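Local coordinates for protein peptidase M28 (Shewanella amazonensis SB2B, PDB 3IIB) that probably works as a zinc-dependent metallopeptidase with carboxypeptidase or dipeptidase activity, carrying two zinc ions and assembling as a homodimer, at residues R156-A161 / G185-E190; A248-L253 / P291-R296; G266-G271 / F398-T403; W50-L55 / Y236-E241. All blocks are in the same frame, centred on the assembly; numbering follows the deposited sequence.

Overall arrangement
Along the chain, contact 4 opens first, and the long loop it closes encloses contact 1. Contacts 2 and 3 follow and interlock, their segments alternating because helix 267-285, which starts in contact 3, links the two strands paired in contact 2. Contacts 2 and 4 share one sheet, where strands 220-242 and 293-300 are neighbours; the centres of the two contacts lie about 17 Å apart and a salt bridge joins R296 to E241. Contact 1 lies on the other side of the chain's centre from both, about 40 Å from contact 2 between centres. Contact 3, its centre about 8 Å from that of the chain, holds zinc and touches contact 1 through G185 and H402, so the metal site sits between the two outer regions.

Contact 1 (R156-A161 / G185-E190); sequences RGAVAA and GMMRYE
V159 sets its two methyls against different parts of the 185-190 loop. CG2 turns to the backbone, 3.4 Å from R188 O and 3.6 Å from E190 N, while CG1, placed anti to the backbone N (chi1 172°), meets the E190 side chain at OE1, 3.8 Å away. The two side chains cross at about a right angle, with E190 CB also near both V159 methyls. One residue back, A158 CB approaches the Y189 ring obliquely at CE1 (4.0 Å) and touches CE of M187, a selenomethionine, at 3.8 Å. That same M187 CE stands 3.4 Å above the plane of the Y189 ring, toward its rim, so the alanine methyl meets a methyl and a ring already packed on each other. A water joins the backbones, accepting from V159 N at 3.1 Å and donating to R188 O at 2.8 Å; it serves a nitrogen that the kinked helix does not bond to its previous turn. Beyond the pair, Y189 OH is hydrogen-bonded to I196 O and I99 N. Helix 145-163 packs against the loop through A158 and V159, strand 198-201 meets both A158 and M187 through A198, and helix 116-120 packs against A160 and A161.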
# COMPACT_ATOMS: atom_id res chain seq x y z
N ARG A 156 -13.94 5.62 20.06
CA ARG A 156 -14.65 6.63 20.86
C ARG A 156 -14.54 8.08 20.44
O ARG A 156 -15.15 8.95 21.07
CB ARG A 156 -14.17 6.47 22.29
CG ARG A 156 -14.52 5.08 22.83
CD ARG A 156 -14.61 5.05 24.33
NE ARG A 156 -13.31 5.27 24.95
CZ ARG A 156 -12.35 4.34 25.06
NH1 ARG A 156 -12.51 3.12 24.56
NH2 ARG A 156 -11.21 4.66 25.67
N GLY A 157 -13.79 8.33 19.36
CA GLY A 157 -13.51 9.68 18.90
C GLY A 157 -14.75 10.40 18.44
O GLY A 157 -14.90 11.57 18.70
N ALA A 158 -15.64 9.73 17.71
CA ALA A 158 -16.81 10.43 17.19
C ALA A 158 -17.71 10.95 18.34
O ALA A 158 -18.30 12.04 18.25
CB ALA A 158 -17.61 9.52 16.19
N VAL A 159 -17.80 10.19 19.41
CA VAL A 159 -18.56 10.64 20.57
C VAL A 159 -17.90 11.88 21.20
O VAL A 159 -18.55 12.91 21.40
CB VAL A 159 -18.74 9.55 21.60
CG1 VAL A 159 -19.38 10.14 22.91
CG2 VAL A 159 -19.59 8.42 21.04
N ALA A 160 -16.61 11.78 21.48
CA ALA A 160 -15.90 12.88 22.12
C ALA A 160 -15.94 14.16 21.27
O ALA A 160 -16.10 15.25 21.80
CB ALA A 160 -14.44 12.47 22.43
N ALA A 161 -15.82 14.02 19.95
CA ALA A 161 -15.86 15.16 19.06
C ALA A 161 -17.25 15.79 19.03
O ALA A 161 -17.38 17.00 19.13
CB ALA A 161 -15.43 14.77 17.66
N GLY A 185 -12.63 -0.13 10.95
CA GLY A 185 -12.76 -0.81 12.24
C GLY A 185 -13.93 -0.23 13.01
O GLY A 185 -14.43 0.86 12.67
N MSE A 186 -14.33 -0.93 14.04
CA MSE A 186 -15.57 -0.63 14.72
C MSE A 186 -15.42 0.70 15.46
O MSE A 186 -14.34 1.06 16.00
CB MSE A 186 -15.94 -1.74 15.69
CG MSE A 186 -17.26 -1.61 16.31
SE MSE A 186 -18.53 -1.95 15.06
CE MSE A 186 -19.86 -2.22 16.44
N MSE A 187 -16.51 1.43 15.47
CA MSE A 187 -16.67 2.54 16.39
C MSE A 187 -18.07 2.46 16.96
O MSE A 187 -18.95 1.73 16.43
CB MSE A 187 -16.46 3.83 15.68
CG MSE A 187 -17.34 3.96 14.54
SE MSE A 187 -18.04 5.73 14.36
CE MSE A 187 -18.78 5.95 15.93
N ARG A 188 -18.27 3.12 18.10
CA ARG A 188 -19.56 3.10 18.78
C ARG A 188 -20.01 4.52 19.04
O ARG A 188 -19.28 5.29 19.64
CB ARG A 188 -19.47 2.39 20.15
CG ARG A 188 -18.79 1.05 20.18
CD ARG A 188 -19.42 0.11 21.20
NE ARG A 188 -20.61 -0.54 20.64
CZ ARG A 188 -20.66 -1.78 20.14
NH1 ARG A 188 -19.59 -2.58 20.14
NH2 ARG A 188 -21.81 -2.23 19.65
N TYR A 189 -21.23 4.83 18.63
CA TYR A 189 -21.90 6.03 19.07
C TYR A 189 -22.43 5.78 20.49
O TYR A 189 -22.45 4.64 20.96
CB TYR A 189 -23.04 6.37 18.12
CG TYR A 189 -22.56 6.77 16.75
CD1 TYR A 189 -21.74 7.88 16.58
CD2 TYR A 189 -22.93 6.04 15.62
CE1 TYR A 189 -21.29 8.27 15.31
CE2 TYR A 189 -22.48 6.42 14.36
CZ TYR A 189 -21.70 7.55 14.21
OH TYR A 189 -21.30 7.88 12.95
N GLU A 190 -22.79 6.85 21.16
CA GLU A 190 -23.32 6.81 22.50
C GLU A 190 -24.72 7.40 22.47
O GLU A 190 -24.95 8.52 21.96
CB GLU A 190 -22.42 7.60 23.44
CG GLU A 190 -22.84 7.55 24.88
CD GLU A 190 -21.85 8.25 25.79
OE1 GLU A 190 -20.65 7.93 25.72
OE2 GLU A 190 -22.29 9.11 26.60
O HOH W 1 -17.32 7.14 18.87

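Contact 2 (A248-L253 / P291-R296); sequences ADEIVL and PERTIR
The R293 guanidinium presents its edge to E250: OE1 lies in the guanidinium plane and takes both NE (2.8 Å, N-H...O angle 163°) and, less directly, NH2 (3.3 Å). Both nitrogens reach that oxygen from the same face of the carboxylate, whose plane is turned 52° from the guanidinium, so this salt bridge is side-on and held on one atom. A water donates to E250 OE2 and accepts from R293 NH2, while Y325 makes a cation-pi contact with the arginine. R296 is approached differently, over one face, where I251 CG1 stands 4.1 Å above the plane toward the rim; I251 has two conformers, so this placing is tentative. The charged end of R296 has salt-bridge partners outside the pair, E320 and E241. T294 OG1 donates to A248 O at 2.6 Å, in the carbonyl plane and on a lone pair, tying the threonine to the chain just before its corner at D249 and E250. Backbone bonds then run in parallel-strand fashion: T294 N to E250 O, V252 N to T294 O (2.9 Å, 172°) and R296 N to V252 O (2.7 Å). I251, V252 and L253 pair with T294, I295 and R296, V252 and I295 pointing to the face covered by A431 of helix 413-432. Two parallel strands joined through helix 267-285 make this a beta-alpha-beta unit of the M28 peptidase sheet.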
# COMPACT_ATOMS: atom_id res chain seq x y z
N ALA A 248 -14.17 -37.47 26.89
CA ALA A 248 -14.81 -36.84 25.75
C ALA A 248 -15.75 -35.72 26.18
O ALA A 248 -16.05 -34.84 25.40
CB ALA A 248 -15.56 -37.88 24.89
N ASP A 249 -16.23 -35.78 27.41
CA ASP A 249 -17.11 -34.72 27.97
C ASP A 249 -16.38 -33.41 28.28
O ASP A 249 -17.00 -32.38 28.53
CB ASP A 249 -17.85 -35.20 29.25
CG ASP A 249 -16.91 -35.63 30.35
OD1 ASP A 249 -15.87 -36.25 30.07
OD2 ASP A 249 -17.23 -35.38 31.55
N GLU A 250 -15.06 -33.46 28.27
CA GLU A 250 -14.25 -32.28 28.48
C GLU A 250 -13.77 -31.75 27.13
O GLU A 250 -13.51 -32.51 26.22
CB GLU A 250 -13.05 -32.61 29.34
CG GLU A 250 -13.44 -33.16 30.69
CD GLU A 250 -12.26 -33.41 31.60
OE1 GLU A 250 -11.31 -32.60 31.62
OE2 GLU A 250 -12.32 -34.45 32.31
N ILE A 251 -13.69 -30.42 27.05
CA ILE A 251 -13.45 -29.73 25.79
C ILE A 251 -12.18 -28.89 25.85
O ILE A 251 -11.99 -28.11 26.78
CB ILE A 251 -14.61 -28.78 25.47
CG1 ILE A 251 -15.89 -29.57 25.24
CG2 ILE A 251 -14.27 -27.92 24.26
CD1 ILE A 251 -17.09 -28.89 25.83
N VAL A 252 -11.33 -29.06 24.85
CA VAL A 252 -10.24 -28.13 24.57
C VAL A 252 -10.73 -27.32 23.38
O VAL A 252 -11.01 -27.87 22.30
CB VAL A 252 -8.96 -28.86 24.21
CG1 VAL A 252 -7.89 -27.88 23.68
CG2 VAL A 252 -8.47 -29.68 25.45
N LEU A 253 -10.86 -26.02 23.57
CA LEU A 253 -11.40 -25.13 22.55
C LEU A 253 -10.25 -24.36 21.90
O LEU A 253 -9.49 -23.67 22.59
CB LEU A 253 -12.38 -24.15 23.20
CG LEU A 253 -13.28 -23.26 22.32
CD1 LEU A 253 -14.37 -22.62 23.16
CD2 LEU A 253 -12.50 -22.20 21.61
N PRO A 291 -7.56 -38.23 20.99
CA PRO A 291 -7.30 -37.49 22.22
C PRO A 291 -8.21 -37.96 23.37
O PRO A 291 -9.34 -38.43 23.11
CB PRO A 291 -7.67 -36.05 21.82
CG PRO A 291 -8.74 -36.21 20.81
CD PRO A 291 -8.40 -37.48 20.05
N GLU A 292 -7.79 -37.75 24.61
CA GLU A 292 -8.68 -38.03 25.73
C GLU A 292 -9.87 -37.09 25.73
O GLU A 292 -11.04 -37.52 25.85
CB GLU A 292 -7.92 -37.99 27.04
CG GLU A 292 -6.88 -39.11 27.11
CD GLU A 292 -6.05 -39.08 28.39
OE1 GLU A 292 -6.28 -38.19 29.21
OE2 GLU A 292 -5.15 -39.93 28.55
N ARG A 293 -9.59 -35.81 25.64
CA ARG A 293 -10.66 -34.79 25.59
C ARG A 293 -11.13 -34.54 24.17
O ARG A 293 -10.39 -34.75 23.23
CB ARG A 293 -10.21 -33.46 26.18
CG ARG A 293 -9.75 -33.54 27.63
CD ARG A 293 -9.43 -32.20 28.30
NE ARG A 293 -9.25 -32.47 29.72
CZ ARG A 293 -8.10 -32.83 30.30
NH1 ARG A 293 -6.96 -32.82 29.63
NH2 ARG A 293 -8.10 -33.19 31.59
N THR A 294 -12.35 -34.02 24.05
CA THR A 294 -12.83 -33.52 22.77
C THR A 294 -12.09 -32.23 22.42
O THR A 294 -11.87 -31.40 23.29
CB THR A 294 -14.33 -33.30 22.83
OG1 THR A 294 -14.95 -34.57 23.04
CG2 THR A 294 -14.83 -32.60 21.55
N ILE A 295 -11.65 -32.10 21.17
CA ILE A 295 -11.08 -30.83 20.69
C ILE A 295 -12.11 -30.14 19.84
O ILE A 295 -12.58 -30.69 18.84
CB ILE A 295 -9.79 -31.06 19.90
CG1 ILE A 295 -8.72 -31.63 20.86
CG2 ILE A 295 -9.29 -29.76 19.21
CD1 ILE A 295 -7.51 -32.34 20.13
N ARG A 296 -12.46 -28.93 20.22
CA ARG A 296 -13.51 -28.19 19.54
C ARG A 296 -12.90 -26.95 18.85
O ARG A 296 -12.31 -26.08 19.52
CB ARG A 296 -14.60 -27.79 20.54
CG ARG A 296 -15.74 -27.01 19.88
CD ARG A 296 -16.85 -26.64 20.83
NE ARG A 296 -17.58 -27.84 21.26
CZ ARG A 296 -18.39 -27.90 22.32
NH1 ARG A 296 -18.58 -26.84 23.12
NH2 ARG A 296 -19.01 -29.04 22.59
O HOH W 2 -10.05 -34.64 33.78

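Contact 3 (G266-G271 / F398-T403); sequences GAIDDG and FDYHHT. With ZN (zinc ion), chain B; ZN (zinc ion), chain C.
D269 and H402 meet on a zinc ion, in the two-zinc site of the M28 peptidase fold, and this end of the contact is the tight one. D269 OD2 (2.0 Å) and H402 NE2 (2.3 Å) bind the zinc of chain B, the carboxylate and imidazole planes only 2° apart. D269 OD1 binds the zinc of chain C at 2.1 Å, making this aspartate a bridge between the metals; E304 completes the first site, H257 and D331 serve the second. H402 ND1 is tied back to T184 O, which fixes the ring's rotation. H401, its CG anti to the backbone N (chi1 169°), lies with H402 CD2 3.2 Å above one ring face and F398 CE1 over the opposite one, its own CD2 reaching D269 OD2 at 3.3 Å. Were H401 an alanine, one face of the H402 ring would probably lose its covering imidazole, and the zinc-bound water 3 its hydrogen-bond partner. Toward the partly exposed Y400 the packing thins to I268 CD1, 4.0 Å from Y400 CB and near the edge of the tyrosine ring. Waters complete the metal shells, one bridging both zincs; water 3, on the zinc of chain B, sits in the H401 ring plane, 2.8 Å from NE2.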
# COMPACT_ATOMS: atom_id res chain seq x y z
N GLY A 266 -9.63 -10.14 4.26
CA GLY A 266 -9.56 -10.70 5.58
C GLY A 266 -8.54 -11.79 5.71
O GLY A 266 -8.76 -12.77 6.43
N ALA A 267 -7.40 -11.64 5.04
CA ALA A 267 -6.42 -12.69 5.04
C ALA A 267 -5.74 -12.81 6.40
O ALA A 267 -5.66 -13.92 6.94
CB ALA A 267 -5.35 -12.49 3.92
N ILE A 268 -5.20 -11.74 6.96
CA ILE A 268 -4.52 -11.93 8.23
C ILE A 268 -5.47 -11.72 9.39
O ILE A 268 -5.24 -12.24 10.49
CB ILE A 268 -3.22 -11.06 8.33
CG1 ILE A 268 -3.55 -9.60 8.53
CG2 ILE A 268 -2.30 -11.29 7.08
CD1 ILE A 268 -2.34 -8.69 8.69
N ASP A 269 -6.55 -10.95 9.16
CA ASP A 269 -7.54 -10.73 10.18
C ASP A 269 -8.91 -11.22 9.67
O ASP A 269 -9.67 -10.42 9.08
CB ASP A 269 -7.64 -9.24 10.51
CG ASP A 269 -8.46 -8.98 11.75
OD1 ASP A 269 -8.79 -9.96 12.47
OD2 ASP A 269 -8.80 -7.81 12.02
N ASP A 270 -9.25 -12.48 9.88
CA ASP A 270 -8.46 -13.47 10.58
C ASP A 270 -8.50 -14.80 9.83
O ASP A 270 -8.60 -15.89 10.42
CB ASP A 270 -9.01 -13.60 12.03
CG ASP A 270 -8.16 -14.48 12.91
OD1 ASP A 270 -6.91 -14.55 12.69
OD2 ASP A 270 -8.75 -15.11 13.86
N GLY A 271 -8.37 -14.72 8.50
CA GLY A 271 -8.28 -15.91 7.70
C GLY A 271 -7.11 -16.78 8.14
O GLY A 271 -7.20 -18.02 8.14
N PHE A 398 -0.16 -4.47 11.97
CA PHE A 398 -0.90 -3.22 11.80
C PHE A 398 -0.48 -2.39 10.59
O PHE A 398 -1.02 -1.29 10.37
CB PHE A 398 -0.91 -2.42 13.12
CG PHE A 398 -1.67 -3.14 14.24
CD1 PHE A 398 -3.05 -3.28 14.17
CD2 PHE A 398 -1.00 -3.75 15.26
CE1 PHE A 398 -3.74 -3.96 15.13
CE2 PHE A 398 -1.69 -4.43 16.23
CZ PHE A 398 -3.08 -4.55 16.15
N ASP A 399 0.41 -2.92 9.77
CA ASP A 399 0.59 -2.40 8.41
C ASP A 399 -0.58 -2.74 7.50
O ASP A 399 -0.85 -2.00 6.56
CB ASP A 399 1.86 -2.88 7.76
CG ASP A 399 3.12 -2.44 8.49
OD1 ASP A 399 3.06 -1.54 9.35
OD2 ASP A 399 4.18 -3.01 8.19
N TYR A 400 -1.27 -3.85 7.77
CA TYR A 400 -2.29 -4.35 6.85
C TYR A 400 -3.66 -4.53 7.47
O TYR A 400 -4.65 -4.49 6.74
CB TYR A 400 -1.85 -5.66 6.19
CG TYR A 400 -0.40 -5.70 5.82
CD1 TYR A 400 0.11 -4.85 4.84
CD2 TYR A 400 0.47 -6.60 6.42
CE1 TYR A 400 1.45 -4.88 4.49
CE2 TYR A 400 1.80 -6.62 6.09
CZ TYR A 400 2.29 -5.77 5.12
OH TYR A 400 3.61 -5.82 4.78
N HIS A 401 -3.71 -4.75 8.79
CA HIS A 401 -4.94 -4.92 9.56
C HIS A 401 -5.96 -3.87 9.18
O HIS A 401 -5.66 -2.73 9.24
CB HIS A 401 -4.55 -4.79 11.03
CG HIS A 401 -5.68 -4.68 12.01
ND1 HIS A 401 -6.12 -3.47 12.50
CD2 HIS A 401 -6.37 -5.64 12.68
CE1 HIS A 401 -7.06 -3.69 13.39
NE2 HIS A 401 -7.20 -4.99 13.55
N HIS A 402 -7.16 -4.30 8.78
CA HIS A 402 -8.28 -3.41 8.54
C HIS A 402 -8.11 -2.46 7.35
O HIS A 402 -8.85 -1.42 7.24
CB HIS A 402 -8.66 -2.65 9.81
CG HIS A 402 -9.28 -3.49 10.88
ND1 HIS A 402 -9.97 -2.94 11.95
CD2 HIS A 402 -9.26 -4.83 11.09
CE1 HIS A 402 -10.38 -3.92 12.74
NE2 HIS A 402 -9.97 -5.07 12.24
N THR A 403 -7.21 -2.82 6.44
CA THR A 403 -7.04 -2.12 5.16
C THR A 403 -7.45 -2.95 3.97
O THR A 403 -7.58 -4.19 4.07
CB THR A 403 -5.56 -1.72 4.93
OG1 THR A 403 -4.80 -2.90 4.61
CG2 THR A 403 -4.99 -0.97 6.17
ZN ZN B . -10.18 -7.07 13.31
ZN ZN C . -9.15 -10.22 14.50
O HOH W 3 -9.20 -6.26 15.02
O HOH W 4 -10.24 -8.63 14.77
O HOH W 5 -7.33 -8.96 15.35

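Contact 4 (W50-L55 / Y236-E241); sequences WAIAKL and YNVIAE
Helix-on-sheet packing brings L55, I52 and A51 of helix 42-57 onto V238 and A240 of strand 220-242. The two short segments run almost parallel, 4° apart in direction, with axes 8.8 Å from each other at closest approach. V238 CG1 is the common target. Lying anti to the backbone N (chi1 173°), this methyl extends toward the helix and receives three side chains: L55 CD1 at 3.6 Å, I52 CD1 at 3.7 Å and A51 CB at 3.9 Å. These three belong to one stripe of the helix, since residues 51 and 55 are a full turn apart and 52 stands next to the first. I52 turns only its outer end to the contact. L55 instead spreads over two strand residues: besides V238 it straddles A240, whose CB is 4.0 Å from L55 CD1 and the same from CD2. Strand 220-242 belongs to the large mixed sheet, antiparallel to both 62-84 and 293-300, and helix 42-57 packs on the face that carries V238 and A240. I239 between them points away from the helix, and its side chain touches Y64 and E66 of strand 62-84 and R296 of strand 293-300. With an alanine in place of L55, both isobutyl methyls are gone, which is likely to open a gap over A240 and strip V238 CG1 of its nearest neighbour from the helix. Around the pair, L55 also touches V63 and F60, and F60 reaches A240 as well. A51 also touches L299 of strand 293-300 and L258.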
# COMPACT_ATOMS: atom_id res chain seq x y z
N TRP A 50 -19.18 -21.78 3.44
CA TRP A 50 -17.84 -22.23 3.04
C TRP A 50 -17.20 -23.03 4.17
O TRP A 50 -16.59 -24.07 3.93
CB TRP A 50 -16.96 -21.04 2.65
CG TRP A 50 -15.49 -21.39 2.57
CD1 TRP A 50 -14.81 -21.79 1.47
CD2 TRP A 50 -14.55 -21.40 3.65
NE1 TRP A 50 -13.50 -22.06 1.79
CE2 TRP A 50 -13.31 -21.80 3.12
CE3 TRP A 50 -14.63 -21.05 5.02
CZ2 TRP A 50 -12.16 -21.92 3.92
CZ3 TRP A 50 -13.48 -21.18 5.81
CH2 TRP A 50 -12.26 -21.61 5.25
N ALA A 51 -17.35 -22.55 5.39
CA ALA A 51 -16.69 -23.14 6.57
C ALA A 51 -17.31 -24.47 6.91
O ALA A 51 -16.62 -25.44 7.16
CB ALA A 51 -16.76 -22.15 7.75
N ILE A 52 -18.64 -24.55 6.85
CA ILE A 52 -19.33 -25.82 7.05
C ILE A 52 -18.84 -26.89 6.04
O ILE A 52 -18.45 -28.02 6.42
CB ILE A 52 -20.88 -25.60 7.00
CG1 ILE A 52 -21.40 -24.80 8.22
CG2 ILE A 52 -21.60 -26.92 6.98
CD1 ILE A 52 -21.33 -25.59 9.54
N ALA A 53 -18.80 -26.52 4.76
CA ALA A 53 -18.40 -27.44 3.71
C ALA A 53 -16.94 -27.84 3.93
O ALA A 53 -16.58 -28.99 3.77
CB ALA A 53 -18.59 -26.79 2.30
N LYS A 54 -16.11 -26.86 4.31
CA LYS A 54 -14.70 -27.13 4.47
C LYS A 54 -14.47 -28.09 5.58
O LYS A 54 -13.69 -29.04 5.45
CB LYS A 54 -13.92 -25.82 4.68
CG LYS A 54 -12.40 -26.00 4.80
CD LYS A 54 -11.79 -26.46 3.47
CE LYS A 54 -12.00 -25.48 2.32
NZ LYS A 54 -11.35 -25.95 1.05
N LEU A 55 -15.12 -27.84 6.71
CA LEU A 55 -14.92 -28.70 7.87
C LEU A 55 -15.45 -30.10 7.60
O LEU A 55 -14.82 -31.08 7.99
CB LEU A 55 -15.55 -28.08 9.11
CG LEU A 55 -14.86 -26.77 9.50
CD1 LEU A 55 -15.72 -25.94 10.44
CD2 LEU A 55 -13.47 -26.99 10.06
N TYR A 236 -23.62 -17.01 12.38
CA TYR A 236 -23.41 -18.27 13.07
C TYR A 236 -21.96 -18.46 13.49
O TYR A 236 -21.04 -18.16 12.70
CB TYR A 236 -23.77 -19.45 12.17
CG TYR A 236 -25.22 -19.45 11.78
CD1 TYR A 236 -25.67 -18.74 10.68
CD2 TYR A 236 -26.15 -20.13 12.55
CE1 TYR A 236 -27.02 -18.72 10.36
CE2 TYR A 236 -27.48 -20.11 12.23
CZ TYR A 236 -27.90 -19.39 11.15
OH TYR A 236 -29.22 -19.38 10.81
N ASN A 237 -21.79 -18.95 14.71
CA ASN A 237 -20.55 -19.61 15.15
C ASN A 237 -20.53 -20.97 14.47
O ASN A 237 -21.52 -21.71 14.50
CB ASN A 237 -20.54 -19.77 16.67
CG ASN A 237 -20.42 -18.45 17.42
OD1 ASN A 237 -19.82 -17.49 16.93
ND2 ASN A 237 -20.95 -18.42 18.65
N VAL A 238 -19.41 -21.30 13.82
CA VAL A 238 -19.27 -22.55 13.10
C VAL A 238 -18.31 -23.42 13.87
O VAL A 238 -17.20 -22.96 14.25
CB VAL A 238 -18.77 -22.31 11.66
CG1 VAL A 238 -18.44 -23.64 10.92
CG2 VAL A 238 -19.77 -21.46 10.87
N ILE A 239 -18.74 -24.66 14.14
CA ILE A 239 -18.04 -25.49 15.10
C ILE A 239 -17.71 -26.85 14.46
O ILE A 239 -18.56 -27.46 13.75
CB ILE A 239 -18.86 -25.66 16.37
CG1 ILE A 239 -19.05 -24.28 17.07
CG2 ILE A 239 -18.18 -26.73 17.30
CD1 ILE A 239 -20.09 -24.27 18.20
N ALA A 240 -16.49 -27.29 14.72
CA ALA A 240 -16.09 -28.68 14.39
C ALA A 240 -15.41 -29.32 15.56
O ALA A 240 -14.74 -28.66 16.39
CB ALA A 240 -15.15 -28.71 13.21
N GLU A 241 -15.54 -30.64 15.62
CA GLU A 241 -14.96 -31.40 16.71
C GLU A 241 -14.18 -32.61 16.23
O GLU A 241 -14.55 -33.28 15.27
CB GLU A 241 -16.06 -31.84 17.71
CG GLU A 241 -16.73 -30.69 18.43
CD GLU A 241 -17.91 -31.06 19.29
OE1 GLU A 241 -18.25 -32.26 19.41
OE2 GLU A 241 -18.49 -30.12 19.88